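Local structure of NADH kinase POS5 (Saccharomyces cerevisiae, 3AFO) at residues A[202-207]-A[230-235]; A[213-218]-A[225-230]; A[242-247]-A[260-265]. The protein phosphorylates NADH, and NAD+ about half as readily, with ATP in mitochondria, making it a key source of the cellular reductant NADPH. One frame throughout, in Å; residues are numbered along the deposited sequence.

In the fold
All three contacts lie in the C-terminal domain of the NAD kinase family. Contact 2, the hairpin 213-219 and 222-228, is nested inside the loop closed by contact 1, which pairs strands 201-205 and 231-235; contact 3 follows both in the chain. Contacts 1 and 3 have centres about 8 Å apart and share an antiparallel sheet, since strand 258-266 runs next to 231-235. Contacts 1 and 2, about 10 Å apart centre to centre, share D230, where the chain turns from one sheet into the other. Contact 3 lines the NADH pocket of its own subunit, whereas R206 and D230 of contact 1 reach NADH held mainly by the second subunit.

Contact 1. Residues A[202-207]-A[230-235]; sequences IFLHRG and DGVALA. With NAI (1,4-dihydronicotinamide adenine dinucleotide), chain F.
The imidazole of H205 has the backbone O of D230 over one face, 3.7 Å above its plane and displaced toward the rim. Two partners meet its edge in the ring plane: G207 N donates to H205 ND1 over 2.9 Å, and a water sits 2.8 Å from H205 NE2. That water also donates to D230 OD2, so it bridges the ring to the carboxylate, whose plane is turned 44° from the imidazole. The guanidinium of R206 has C5N of the NADH dihydronicotinamide over one face, while D230 OD1 lies at its edge. There R206 NE reaches D230 OD1 at 2.8 Å in a salt bridge that is in plane for the arginine but meets the carboxylate from above, 60° out of its plane. R206 CG is wedged between the backbone N and the carbonyl carbon (chi1 64°), and the extended chain beyond it runs alongside D230. Both polar ends have a further partner in Y243 OH of the second subunit, which hydrogen-bonds R206 NH2 and D230 OD2; this contact between subunits places the pair at the neighbour's NADH site.

Behind these side chains, 202-205 and 231-235 are adjacent antiparallel strands of a six-stranded sheet in the C-terminal domain. I202 with L234 and L204 with V232 are the hydrogen-bonded pairs, the bond from L234 N to I202 O being 2.7 Å. F203 with A233 and H205 with G231 are non-hydrogen-bonded pairs. D230 and G231 both face I264 in a classic beta bulge, and R206 N still bonds D230 O beyond the last pair. On one face F203 CB rests 4.0 Å from A233 CB; on the other, I202, L204, V232 and L234 pack against strands 282-286 and 316-321.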
loop_
_atom_site.group_PDB
_atom_site.type_symbol
_atom_site.label_atom_id
_atom_site.label_comp_id
_atom_site.label_asym_id
_atom_site.label_seq_id
_atom_site.Cartn_x
_atom_site.Cartn_y
_atom_site.Cartn_z
ATOM N N ILE A 202 10.632 -15.268 -10.900
ATOM C CA ILE A 202 11.813 -14.809 -11.588
ATOM C C ILE A 202 11.964 -13.351 -11.192
ATOM O O ILE A 202 11.005 -12.567 -11.317
ATOM C CB ILE A 202 11.638 -14.932 -13.112
ATOM C CG1 ILE A 202 11.486 -16.414 -13.483
ATOM C CG2 ILE A 202 12.832 -14.267 -13.860
ATOM C CD1 ILE A 202 10.475 -16.694 -14.593
ATOM N N PHE A 203 13.140 -12.972 -10.705
ATOM C CA PHE A 203 13.331 -11.563 -10.332
ATOM C C PHE A 203 14.674 -10.962 -10.665
ATOM O O PHE A 203 15.677 -11.666 -10.779
ATOM C CB PHE A 203 12.912 -11.259 -8.870
ATOM C CG PHE A 203 13.685 -12.008 -7.816
ATOM C CD1 PHE A 203 14.850 -11.475 -7.271
ATOM C CD2 PHE A 203 13.213 -13.206 -7.318
ATOM C CE1 PHE A 203 15.545 -12.162 -6.270
ATOM C CE2 PHE A 203 13.909 -13.894 -6.305
ATOM C CZ PHE A 203 15.069 -13.372 -5.792
ATOM N N LEU A 204 14.641 -9.652 -10.880
ATOM C CA LEU A 204 15.803 -8.839 -11.160
ATOM C C LEU A 204 15.980 -7.910 -9.968
ATOM O O LEU A 204 14.995 -7.400 -9.426
ATOM C CB LEU A 204 15.585 -8.035 -12.439
ATOM C CG LEU A 204 15.476 -8.869 -13.721
ATOM C CD1 LEU A 204 14.936 -8.032 -14.873
ATOM C CD2 LEU A 204 16.853 -9.461 -14.089
ATOM N N HIS A 205 17.221 -7.711 -9.540
ATOM C CA HIS A 205 17.484 -6.897 -8.358
ATOM C C HIS A 205 18.859 -6.244 -8.460
ATOM O O HIS A 205 19.786 -6.852 -8.992
ATOM C CB HIS A 205 17.392 -7.743 -7.091
ATOM C CG HIS A 205 17.145 -6.938 -5.852
ATOM N ND1 HIS A 205 18.132 -6.199 -5.240
ATOM C CD2 HIS A 205 16.019 -6.732 -5.131
ATOM C CE1 HIS A 205 17.626 -5.572 -4.193
ATOM N NE2 HIS A 205 16.348 -5.888 -4.098
ATOM N N ARG A 206 18.979 -5.017 -7.955
ATOM C CA ARG A 206 20.248 -4.284 -7.942
ATOM C C ARG A 206 21.320 -5.011 -7.128
ATOM O O ARG A 206 22.506 -4.837 -7.380
ATOM C CB ARG A 206 20.050 -2.853 -7.424
ATOM C CG ARG A 206 19.595 -2.755 -5.964
ATOM C CD ARG A 206 19.521 -1.303 -5.483
ATOM N NE ARG A 206 19.112 -1.226 -4.077
ATOM C CZ ARG A 206 19.934 -1.358 -3.036
ATOM N NH1 ARG A 206 21.237 -1.559 -3.226
ATOM N NH2 ARG A 206 19.457 -1.275 -1.798
ATOM N N GLY A 207 20.886 -5.819 -6.160
ATOM C CA GLY A 207 21.773 -6.668 -5.359
ATOM C C GLY A 207 22.887 -5.899 -4.678
ATOM O O GLY A 207 22.629 -5.011 -3.868
ATOM N N ASP A 230 14.747 -0.960 -7.032
ATOM C CA ASP A 230 15.552 -2.106 -6.604
ATOM C C ASP A 230 15.482 -3.233 -7.636
ATOM O O ASP A 230 16.477 -3.933 -7.876
ATOM C CB ASP A 230 15.100 -2.630 -5.231
ATOM C CG ASP A 230 15.617 -1.794 -4.088
ATOM O OD1 ASP A 230 16.390 -0.839 -4.332
ATOM O OD2 ASP A 230 15.244 -2.086 -2.940
ATOM N N GLY A 231 14.293 -3.431 -8.220
ATOM C CA GLY A 231 14.093 -4.481 -9.213
ATOM C C GLY A 231 12.630 -4.768 -9.496
ATOM O O GLY A 231 11.768 -3.917 -9.276
ATOM N N VAL A 232 12.349 -5.974 -9.967
ATOM C CA VAL A 232 10.986 -6.373 -10.304
ATOM C C VAL A 232 10.900 -7.890 -10.180
ATOM O O VAL A 232 11.898 -8.591 -10.418
ATOM C CB VAL A 232 10.616 -5.917 -11.744
ATOM C CG1 VAL A 232 11.431 -6.681 -12.785
ATOM C CG2 VAL A 232 9.101 -6.061 -12.020
ATOM N N ALA A 233 9.722 -8.387 -9.827
ATOM C CA ALA A 233 9.486 -9.819 -9.681
ATOM C C ALA A 233 8.348 -10.233 -10.598
ATOM O O ALA A 233 7.333 -9.537 -10.676
ATOM C CB ALA A 233 9.139 -10.161 -8.224
ATOM N N LEU A 234 8.543 -11.356 -11.296
ATOM C CA LEU A 234 7.497 -12.031 -12.043
ATOM C C LEU A 234 7.207 -13.333 -11.309
ATOM O O LEU A 234 8.122 -14.142 -11.110
ATOM C CB LEU A 234 7.967 -12.325 -13.470
ATOM C CG LEU A 234 8.414 -11.049 -14.204
ATOM C CD1 LEU A 234 9.181 -11.331 -15.460
ATOM C CD2 LEU A 234 7.232 -10.124 -14.494
ATOM N N ALA A 235 5.953 -13.538 -10.896
ATOM C CA ALA A 235 5.634 -14.649 -10.001
ATOM C C ALA A 235 4.462 -15.460 -10.508
ATOM O O ALA A 235 3.565 -14.938 -11.180
ATOM C CB ALA A 235 5.351 -14.146 -8.579
HETATM P PA NAI F . 21.265 7.868 -6.626
HETATM O O1A NAI F . 21.534 8.650 -7.866
HETATM O O2A NAI F . 21.703 6.325 -6.706
HETATM O O5B NAI F . 19.763 7.634 -6.322
HETATM C C5B NAI F . 19.032 8.638 -5.821
HETATM C C4B NAI F . 17.732 8.690 -6.547
HETATM O O4B NAI F . 16.915 9.115 -5.455
HETATM C C3B NAI F . 17.884 9.871 -7.497
HETATM O O3B NAI F . 16.778 9.864 -8.404
HETATM C C2B NAI F . 17.799 11.035 -6.512
HETATM O O2B NAI F . 17.391 12.252 -7.138
HETATM C C1B NAI F . 16.686 10.538 -5.594
HETATM N N9A NAI F . 16.748 11.120 -4.236
HETATM C C8A NAI F . 17.825 11.182 -3.436
HETATM N N7A NAI F . 17.488 11.791 -2.301
HETATM C C5A NAI F . 16.191 12.107 -2.378
HETATM C C6A NAI F . 15.295 12.723 -1.518
HETATM N N6A NAI F . 15.668 13.152 -0.297
HETATM N N1A NAI F . 14.027 12.885 -1.931
HETATM C C2A NAI F . 13.617 12.466 -3.121
HETATM N N3A NAI F . 14.440 11.869 -3.966
HETATM C C4A NAI F . 15.725 11.676 -3.614
HETATM O O3 NAI F . 22.092 8.408 -5.294
HETATM P PN NAI F . 22.004 9.866 -4.636
HETATM O O1N NAI F . 21.429 10.832 -5.604
HETATM O O2N NAI F . 23.335 10.094 -4.037
HETATM O O5D NAI F . 20.922 9.651 -3.437
HETATM C C5D NAI F . 21.154 8.641 -2.429
HETATM C C4D NAI F . 19.815 8.009 -2.024
HETATM O O4D NAI F . 19.475 7.007 -2.991
HETATM C C3D NAI F . 19.878 7.191 -0.733
HETATM O O3D NAI F . 19.831 8.065 0.401
HETATM C C2D NAI F . 18.582 6.366 -0.843
HETATM O O2D NAI F . 17.490 7.038 -0.181
HETATM C C1D NAI F . 18.327 6.341 -2.375
HETATM N N1N NAI F . 18.152 4.920 -2.755
HETATM C C2N NAI F . 16.884 4.527 -3.214
HETATM C C3N NAI F . 16.629 3.210 -3.569
HETATM C C7N NAI F . 15.215 2.856 -4.068
HETATM O O7N NAI F . 14.896 1.712 -4.404
HETATM N N7N NAI F . 14.383 3.885 -4.070
HETATM C C4N NAI F . 17.646 2.249 -3.457
HETATM C C5N NAI F . 18.923 2.630 -2.991
HETATM C C6N NAI F . 19.180 3.955 -2.640
HETATM O O HOH W 1 15.102 -4.631 -1.989
#

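Contact 2. Residues A[213-218]-A[225-230]; sequences TNLDIF and TRTTAD. With NAI (1,4-dihydronicotinamide adenine dinucleotide), chain F.
T213 puts two donors on one acceptor: its backbone N and its OG1 both bond A229 O, the hydroxyl at 3.0 Å from above the carbonyl plane. OG1 gets there by sitting between the backbone N and the carbonyl carbon (chi1 68°). A229 N returns a bond to T213 O. Next along the antiparallel hairpin, L215 and T227 satisfy each other's N and O, with T227 N to L215 O at 2.8 Å. I217 N bonds T225 O at 2.9 Å, but the return bond from T225 N to I217 O is weak.

On the face bearing N214, D216, R226 and T228, a weak salt bridge joins R226 NH1 to D216 OD2 at 3.4 Å. CB of N214 lies over one face of the same guanidinium, and S288 O takes its NH2. On the other face I217 CD1 packs 3.9 Å from T227 CG2, while T225 OG1 bonds N375 ND2 of the third subunit.

Strand 282-286 pairs with 213-219 along its other edge. L215 and I217 pack on I284 of that strand, I217 also meets M261 of strand 258-266, and the chain turns at A229 and D230 toward strand 231-235.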
loop_
_atom_site.group_PDB
_atom_site.type_symbol
_atom_site.label_atom_id
_atom_site.label_comp_id
_atom_site.label_asym_id
_atom_site.label_seq_id
_atom_site.Cartn_x
_atom_site.Cartn_y
_atom_site.Cartn_z
ATOM N N THR A 213 18.297 -0.206 -10.572
ATOM C CA THR A 213 18.168 -0.832 -11.884
ATOM C C THR A 213 17.270 0.052 -12.742
ATOM O O THR A 213 16.416 0.757 -12.215
ATOM C CB THR A 213 17.515 -2.240 -11.791
ATOM O OG1 THR A 213 16.146 -2.112 -11.385
ATOM C CG2 THR A 213 18.240 -3.128 -10.780
ATOM N N ASN A 214 17.483 0.034 -14.052
ATOM C CA ASN A 214 16.610 0.721 -14.989
ATOM C C ASN A 214 16.143 -0.329 -15.972
ATOM O O ASN A 214 16.952 -0.840 -16.751
ATOM C CB ASN A 214 17.365 1.833 -15.720
ATOM C CG ASN A 214 17.907 2.898 -14.771
ATOM O OD1 ASN A 214 17.169 3.777 -14.310
ATOM N ND2 ASN A 214 19.200 2.825 -14.479
ATOM N N LEU A 215 14.854 -0.672 -15.920
ATOM C CA LEU A 215 14.316 -1.813 -16.662
ATOM C C LEU A 215 13.165 -1.424 -17.578
ATOM O O LEU A 215 12.207 -0.768 -17.146
ATOM C CB LEU A 215 13.816 -2.891 -15.701
ATOM C CG LEU A 215 14.695 -3.315 -14.533
ATOM C CD1 LEU A 215 13.891 -4.293 -13.683
ATOM C CD2 LEU A 215 16.004 -3.953 -15.011
ATOM N N ASP A 216 13.266 -1.843 -18.835
ATOM C CA ASP A 216 12.225 -1.587 -19.821
ATOM C C ASP A 216 11.404 -2.840 -20.017
ATOM O O ASP A 216 11.933 -3.898 -20.396
ATOM C CB ASP A 216 12.841 -1.115 -21.143
ATOM C CG ASP A 216 13.563 0.217 -20.995
ATOM O OD1 ASP A 216 12.952 1.170 -20.473
ATOM O OD2 ASP A 216 14.745 0.303 -21.380
ATOM N N ILE A 217 10.106 -2.705 -19.758
ATOM C CA ILE A 217 9.195 -3.834 -19.710
ATOM C C ILE A 217 8.249 -3.799 -20.904
ATOM O O ILE A 217 7.623 -2.766 -21.186
ATOM C CB ILE A 217 8.370 -3.828 -18.388
ATOM C CG1 ILE A 217 9.308 -3.915 -17.175
ATOM C CG2 ILE A 217 7.367 -4.976 -18.388
ATOM C CD1 ILE A 217 8.661 -3.573 -15.841
ATOM N N PHE A 218 8.158 -4.931 -21.599
ATOM C CA PHE A 218 7.294 -5.055 -22.768
ATOM C C PHE A 218 6.348 -6.220 -22.548
ATOM O O PHE A 218 6.774 -7.299 -22.125
ATOM C CB PHE A 218 8.114 -5.281 -24.058
ATOM C CG PHE A 218 9.148 -4.197 -24.340
ATOM C CD1 PHE A 218 8.907 -3.224 -25.315
ATOM C CD2 PHE A 218 10.353 -4.165 -23.651
ATOM C CE1 PHE A 218 9.845 -2.220 -25.584
ATOM C CE2 PHE A 218 11.314 -3.160 -23.909
ATOM C CZ PHE A 218 11.057 -2.189 -24.881
ATOM N N THR A 225 6.359 0.054 -19.706
ATOM C CA THR A 225 6.897 1.094 -18.866
ATOM C C THR A 225 8.386 0.877 -18.648
ATOM O O THR A 225 8.887 -0.245 -18.791
ATOM C CB THR A 225 6.154 1.111 -17.475
ATOM O OG1 THR A 225 6.384 2.361 -16.823
ATOM C CG2 THR A 225 6.604 -0.054 -16.581
ATOM N N ARG A 226 9.074 1.961 -18.310
ATOM C CA ARG A 226 10.413 1.896 -17.717
ATOM C C ARG A 226 10.292 2.038 -16.210
ATOM O O ARG A 226 9.653 2.974 -15.719
ATOM C CB ARG A 226 11.285 3.039 -18.235
ATOM C CG ARG A 226 12.587 3.247 -17.459
ATOM C CD ARG A 226 13.794 2.788 -18.268
ATOM N NE ARG A 226 14.896 3.689 -18.030
ATOM C CZ ARG A 226 15.997 3.772 -18.767
ATOM N NH1 ARG A 226 16.196 2.989 -19.834
ATOM N NH2 ARG A 226 16.899 4.658 -18.423
ATOM N N THR A 227 10.906 1.129 -15.467
ATOM C CA THR A 227 10.947 1.296 -14.026
ATOM C C THR A 227 12.388 1.460 -13.537
ATOM O O THR A 227 13.297 0.749 -13.997
ATOM C CB THR A 227 10.206 0.165 -13.273
ATOM O OG1 THR A 227 10.304 0.379 -11.853
ATOM C CG2 THR A 227 10.770 -1.220 -13.629
ATOM N N THR A 228 12.566 2.393 -12.604
ATOM C CA THR A 228 13.827 2.635 -11.906
ATOM C C THR A 228 13.599 2.237 -10.448
ATOM O O THR A 228 12.792 2.861 -9.749
ATOM C CB THR A 228 14.226 4.112 -12.024
ATOM O OG1 THR A 228 14.479 4.420 -13.400
ATOM C CG2 THR A 228 15.477 4.423 -11.207
ATOM N N ALA A 229 14.272 1.179 -9.998
ATOM C CA ALA A 229 13.873 0.502 -8.756
ATOM C C ALA A 229 14.979 -0.364 -8.203
ATOM O O ALA A 229 16.022 -0.509 -8.842
ATOM C CB ALA A 229 12.637 -0.370 -9.038
ATOM N N ASP A 230 14.747 -0.960 -7.032
ATOM C CA ASP A 230 15.552 -2.106 -6.604
ATOM C C ASP A 230 15.482 -3.233 -7.636
ATOM O O ASP A 230 16.477 -3.933 -7.876
ATOM C CB ASP A 230 15.100 -2.630 -5.231
ATOM C CG ASP A 230 15.617 -1.794 -4.088
ATOM O OD1 ASP A 230 16.390 -0.839 -4.332
ATOM O OD2 ASP A 230 15.244 -2.086 -2.940
HETATM P PA NAI F . 21.265 7.868 -6.626
HETATM O O1A NAI F . 21.534 8.650 -7.866
HETATM O O2A NAI F . 21.703 6.325 -6.706
HETATM O O5B NAI F . 19.763 7.634 -6.322
HETATM C C5B NAI F . 19.032 8.638 -5.821
HETATM C C4B NAI F . 17.732 8.690 -6.547
HETATM O O4B NAI F . 16.915 9.115 -5.455
HETATM C C3B NAI F . 17.884 9.871 -7.497
HETATM O O3B NAI F . 16.778 9.864 -8.404
HETATM C C2B NAI F . 17.799 11.035 -6.512
HETATM O O2B NAI F . 17.391 12.252 -7.138
HETATM C C1B NAI F . 16.686 10.538 -5.594
HETATM N N9A NAI F . 16.748 11.120 -4.236
HETATM C C8A NAI F . 17.825 11.182 -3.436
HETATM N N7A NAI F . 17.488 11.791 -2.301
HETATM C C5A NAI F . 16.191 12.107 -2.378
HETATM C C6A NAI F . 15.295 12.723 -1.518
HETATM N N6A NAI F . 15.668 13.152 -0.297
HETATM N N1A NAI F . 14.027 12.885 -1.931
HETATM C C2A NAI F . 13.617 12.466 -3.121
HETATM N N3A NAI F . 14.440 11.869 -3.966
HETATM C C4A NAI F . 15.725 11.676 -3.614
HETATM O O3 NAI F . 22.092 8.408 -5.294
HETATM P PN NAI F . 22.004 9.866 -4.636
HETATM O O1N NAI F . 21.429 10.832 -5.604
HETATM O O2N NAI F . 23.335 10.094 -4.037
HETATM O O5D NAI F . 20.922 9.651 -3.437
HETATM C C5D NAI F . 21.154 8.641 -2.429
HETATM C C4D NAI F . 19.815 8.009 -2.024
HETATM O O4D NAI F . 19.475 7.007 -2.991
HETATM C C3D NAI F . 19.878 7.191 -0.733
HETATM O O3D NAI F . 19.831 8.065 0.401
HETATM C C2D NAI F . 18.582 6.366 -0.843
HETATM O O2D NAI F . 17.490 7.038 -0.181
HETATM C C1D NAI F . 18.327 6.341 -2.375
HETATM N N1N NAI F . 18.152 4.920 -2.755
HETATM C C2N NAI F . 16.884 4.527 -3.214
HETATM C C3N NAI F . 16.629 3.210 -3.569
HETATM C C7N NAI F . 15.215 2.856 -4.068
HETATM O O7N NAI F . 14.896 1.712 -4.404
HETATM N N7N NAI F . 14.383 3.885 -4.070
HETATM C C4N NAI F . 17.646 2.249 -3.457
HETATM C C5N NAI F . 18.923 2.630 -2.991
HETATM C C6N NAI F . 19.180 3.955 -2.640
#

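Contact 3. Residues A[242-247]-A[260-265]; sequences AYSLSA and LMTPIC. With NAI (1,4-dihydronicotinamide adenine dinucleotide), chain C.
Y243 lies between the NADH nicotinamide and I264, and can be followed outward from its backbone. Y243 N donates to the ribose hydroxyl O2D of NADH at 3.1 Å, and Y243 CB stays close to the same oxygen. With CG anti to the backbone N (chi1 -154°), the ring is laid against the dihydronicotinamide: CG and CD2 meet C3N, CD2 and CE2 run along the carboxamide, and CD1 and CE1 lie against C4N and C5N. C4N sits over the centre of the ring, 3.6 Å above its plane. Against the opposite face comes the tip of I264, whose CD1 makes a CH-pi contact 4.2 Å from the ring centroid, 25° off the normal. CE1 and CZ are the ring atoms nearest to it. Last, OH touches I264 CG2 at 3.8 Å and hydrogen-bonds D230 OD2 and R206 NH2 of the second subunit.

The tyrosine belongs to a short helix, 243-246, that lies against strand 258-266 of the six-stranded sheet in the C-terminal domain and has A242 at its N-cap position. A242, Y243 and S246 meet the dinucleotide, while S244 and A247 turn to the strand. S246 OG lies by the carboxamide N7N, modelled at a doubtfully short 2.5 Å for the bond it accepts, and also bonds R267 NH1 of the second subunit.

On the strand side S244 OG stands 2.6 Å from T262 OG1. The serine oxygen gets there with OG opposite the backbone N (chi1 179°), and L260 CD2 lies beside it. At the end of the helix A247 CB packs on T262 CG2 and sits 3.5 Å from P263 O. A water donates to A247 O and, weakly, to P263 O.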
loop_
_atom_site.group_PDB
_atom_site.type_symbol
_atom_site.label_atom_id
_atom_site.label_comp_id
_atom_site.label_asym_id
_atom_site.label_seq_id
_atom_site.Cartn_x
_atom_site.Cartn_y
_atom_site.Cartn_z
ATOM N N ALA A 242 5.224 -15.274 -1.813
ATOM C CA ALA A 242 6.681 -15.240 -1.578
ATOM C C ALA A 242 7.214 -13.800 -1.722
ATOM O O ALA A 242 6.625 -12.878 -1.129
ATOM C CB ALA A 242 7.388 -16.228 -2.514
ATOM N N TYR A 243 8.289 -13.577 -2.483
ATOM C CA TYR A 243 8.859 -12.216 -2.623
ATOM C C TYR A 243 7.801 -11.161 -3.008
ATOM O O TYR A 243 7.791 -10.046 -2.478
ATOM C CB TYR A 243 9.991 -12.205 -3.672
ATOM C CG TYR A 243 11.065 -11.131 -3.516
ATOM C CD1 TYR A 243 12.261 -11.227 -4.243
ATOM C CD2 TYR A 243 10.908 -10.041 -2.651
ATOM C CE1 TYR A 243 13.255 -10.277 -4.131
ATOM C CE2 TYR A 243 11.917 -9.065 -2.517
ATOM C CZ TYR A 243 13.087 -9.200 -3.267
ATOM O OH TYR A 243 14.102 -8.282 -3.158
ATOM N N SER A 244 6.910 -11.517 -3.929
ATOM C CA SER A 244 5.884 -10.593 -4.400
ATOM C C SER A 244 5.023 -10.062 -3.238
ATOM O O SER A 244 4.678 -8.876 -3.208
ATOM C CB SER A 244 5.013 -11.275 -5.457
ATOM O OG SER A 244 3.999 -10.405 -5.911
ATOM N N LEU A 245 4.702 -10.941 -2.282
ATOM C CA LEU A 245 3.940 -10.552 -1.076
ATOM C C LEU A 245 4.686 -9.509 -0.258
ATOM O O LEU A 245 4.120 -8.489 0.137
ATOM C CB LEU A 245 3.634 -11.766 -0.192
ATOM C CG LEU A 245 2.523 -11.575 0.856
ATOM C CD1 LEU A 245 1.171 -11.454 0.164
ATOM C CD2 LEU A 245 2.505 -12.702 1.864
ATOM N N SER A 246 5.967 -9.766 -0.020
ATOM C CA SER A 246 6.816 -8.839 0.718
ATOM C C SER A 246 6.881 -7.467 0.054
ATOM O O SER A 246 7.000 -6.456 0.734
ATOM C CB SER A 246 8.228 -9.407 0.815
ATOM O OG SER A 246 8.187 -10.684 1.418
ATOM N N ALA A 247 6.824 -7.454 -1.276
ATOM C CA ALA A 247 6.868 -6.236 -2.067
ATOM C C ALA A 247 5.472 -5.575 -2.236
ATOM O O ALA A 247 5.321 -4.623 -3.001
ATOM C CB ALA A 247 7.506 -6.544 -3.439
ATOM N N LEU A 260 2.009 -12.721 -12.077
ATOM C CA LEU A 260 2.123 -11.475 -11.313
ATOM C C LEU A 260 3.328 -10.690 -11.779
ATOM O O LEU A 260 4.397 -11.262 -11.992
ATOM C CB LEU A 260 2.266 -11.752 -9.803
ATOM C CG LEU A 260 1.012 -12.205 -9.037
ATOM C CD1 LEU A 260 0.702 -13.698 -9.247
ATOM C CD2 LEU A 260 1.159 -11.912 -7.550
ATOM N N MET A 261 3.154 -9.382 -11.932
ATOM C CA MET A 261 4.271 -8.465 -12.129
ATOM C C MET A 261 4.284 -7.481 -10.968
ATOM O O MET A 261 3.397 -6.632 -10.864
ATOM C CB MET A 261 4.153 -7.718 -13.463
ATOM C CG MET A 261 5.292 -6.726 -13.714
ATOM S SD MET A 261 5.130 -5.942 -15.325
ATOM C CE MET A 261 5.534 -7.318 -16.417
ATOM N N THR A 262 5.284 -7.594 -10.095
ATOM C CA THR A 262 5.297 -6.799 -8.858
ATOM C C THR A 262 6.603 -6.025 -8.739
ATOM O O THR A 262 7.667 -6.639 -8.752
ATOM C CB THR A 262 5.132 -7.710 -7.603
ATOM O OG1 THR A 262 3.953 -8.515 -7.739
ATOM C CG2 THR A 262 5.057 -6.883 -6.296
ATOM N N PRO A 263 6.525 -4.682 -8.612
ATOM C CA PRO A 263 7.759 -3.899 -8.521
ATOM C C PRO A 263 8.427 -4.082 -7.163
ATOM O O PRO A 263 7.755 -4.343 -6.162
ATOM C CB PRO A 263 7.281 -2.457 -8.693
ATOM C CG PRO A 263 5.879 -2.457 -8.118
ATOM C CD PRO A 263 5.318 -3.837 -8.490
ATOM N N ILE A 264 9.751 -4.000 -7.146
ATOM C CA ILE A 264 10.494 -4.071 -5.896
ATOM C C ILE A 264 11.097 -2.700 -5.607
ATOM O O ILE A 264 12.051 -2.290 -6.268
ATOM C CB ILE A 264 11.617 -5.167 -5.918
ATOM C CG1 ILE A 264 11.034 -6.516 -6.353
ATOM C CG2 ILE A 264 12.285 -5.273 -4.531
ATOM C CD1 ILE A 264 12.080 -7.583 -6.701
ATOM N N CYS A 265 10.542 -2.011 -4.604
ATOM C CA CYS A 265 10.972 -0.653 -4.218
ATOM C C CYS A 265 11.172 0.281 -5.426
ATOM O O CYS A 265 12.286 0.745 -5.707
ATOM C CB CYS A 265 12.215 -0.723 -3.306
ATOM S SG CYS A 265 11.910 -1.690 -1.805
HETATM P PA NAI C . 14.795 -18.273 1.597
HETATM O O1A NAI C . 14.785 -19.167 2.802
HETATM O O2A NAI C . 15.968 -17.153 1.584
HETATM O O5B NAI C . 13.486 -17.425 1.475
HETATM C C5B NAI C . 12.326 -18.078 1.666
HETATM C C4B NAI C . 11.519 -17.349 2.678
HETATM O O4B NAI C . 10.314 -17.132 1.897
HETATM C C3B NAI C . 11.245 -18.489 3.653
HETATM O O3B NAI C . 10.694 -17.959 4.860
HETATM C C2B NAI C . 10.202 -19.290 2.871
HETATM O O2B NAI C . 9.355 -20.042 3.730
HETATM C C1B NAI C . 9.373 -18.180 2.226
HETATM N N9A NAI C . 8.728 -18.649 0.967
HETATM C C8A NAI C . 9.329 -19.144 -0.121
HETATM N N7A NAI C . 8.394 -19.453 -1.035
HETATM C C5A NAI C . 7.201 -19.130 -0.534
HETATM C C6A NAI C . 5.887 -19.205 -1.000
HETATM N N6A NAI C . 5.581 -19.682 -2.224
HETATM N N1A NAI C . 4.901 -18.783 -0.184
HETATM C C2A NAI C . 5.145 -18.305 1.027
HETATM N N3A NAI C . 6.381 -18.219 1.497
HETATM C C4A NAI C . 7.420 -18.627 0.745
HETATM O O3 NAI C . 15.017 -19.094 0.172
HETATM P PN NAI C . 14.103 -20.338 -0.274
HETATM O O1N NAI C . 13.396 -20.911 0.918
HETATM O O2N NAI C . 14.978 -21.130 -1.164
HETATM O O5D NAI C . 12.914 -19.699 -1.196
HETATM C C5D NAI C . 13.227 -18.901 -2.324
HETATM C C4D NAI C . 12.260 -17.729 -2.398
HETATM O O4D NAI C . 12.742 -16.735 -1.465
HETATM C C3D NAI C . 12.316 -16.984 -3.722
HETATM O O3D NAI C . 11.510 -17.636 -4.712
HETATM C C2D NAI C . 11.725 -15.614 -3.318
HETATM O O2D NAI C . 10.322 -15.583 -3.622
HETATM C C1D NAI C . 11.922 -15.601 -1.773
HETATM N N1N NAI C . 12.624 -14.356 -1.422
HETATM C C2N NAI C . 11.933 -13.436 -0.640
HETATM C C3N NAI C . 12.509 -12.229 -0.283
HETATM C C7N NAI C . 11.690 -11.257 0.604
HETATM O O7N NAI C . 12.144 -10.184 0.996
HETATM N N7N NAI C . 10.478 -11.673 0.914
HETATM C C4N NAI C . 13.809 -11.940 -0.719
HETATM C C5N NAI C . 14.525 -12.857 -1.516
HETATM C C6N NAI C . 13.940 -14.071 -1.883
HETATM O O HOH W 2 4.676 -3.626 -5.161
#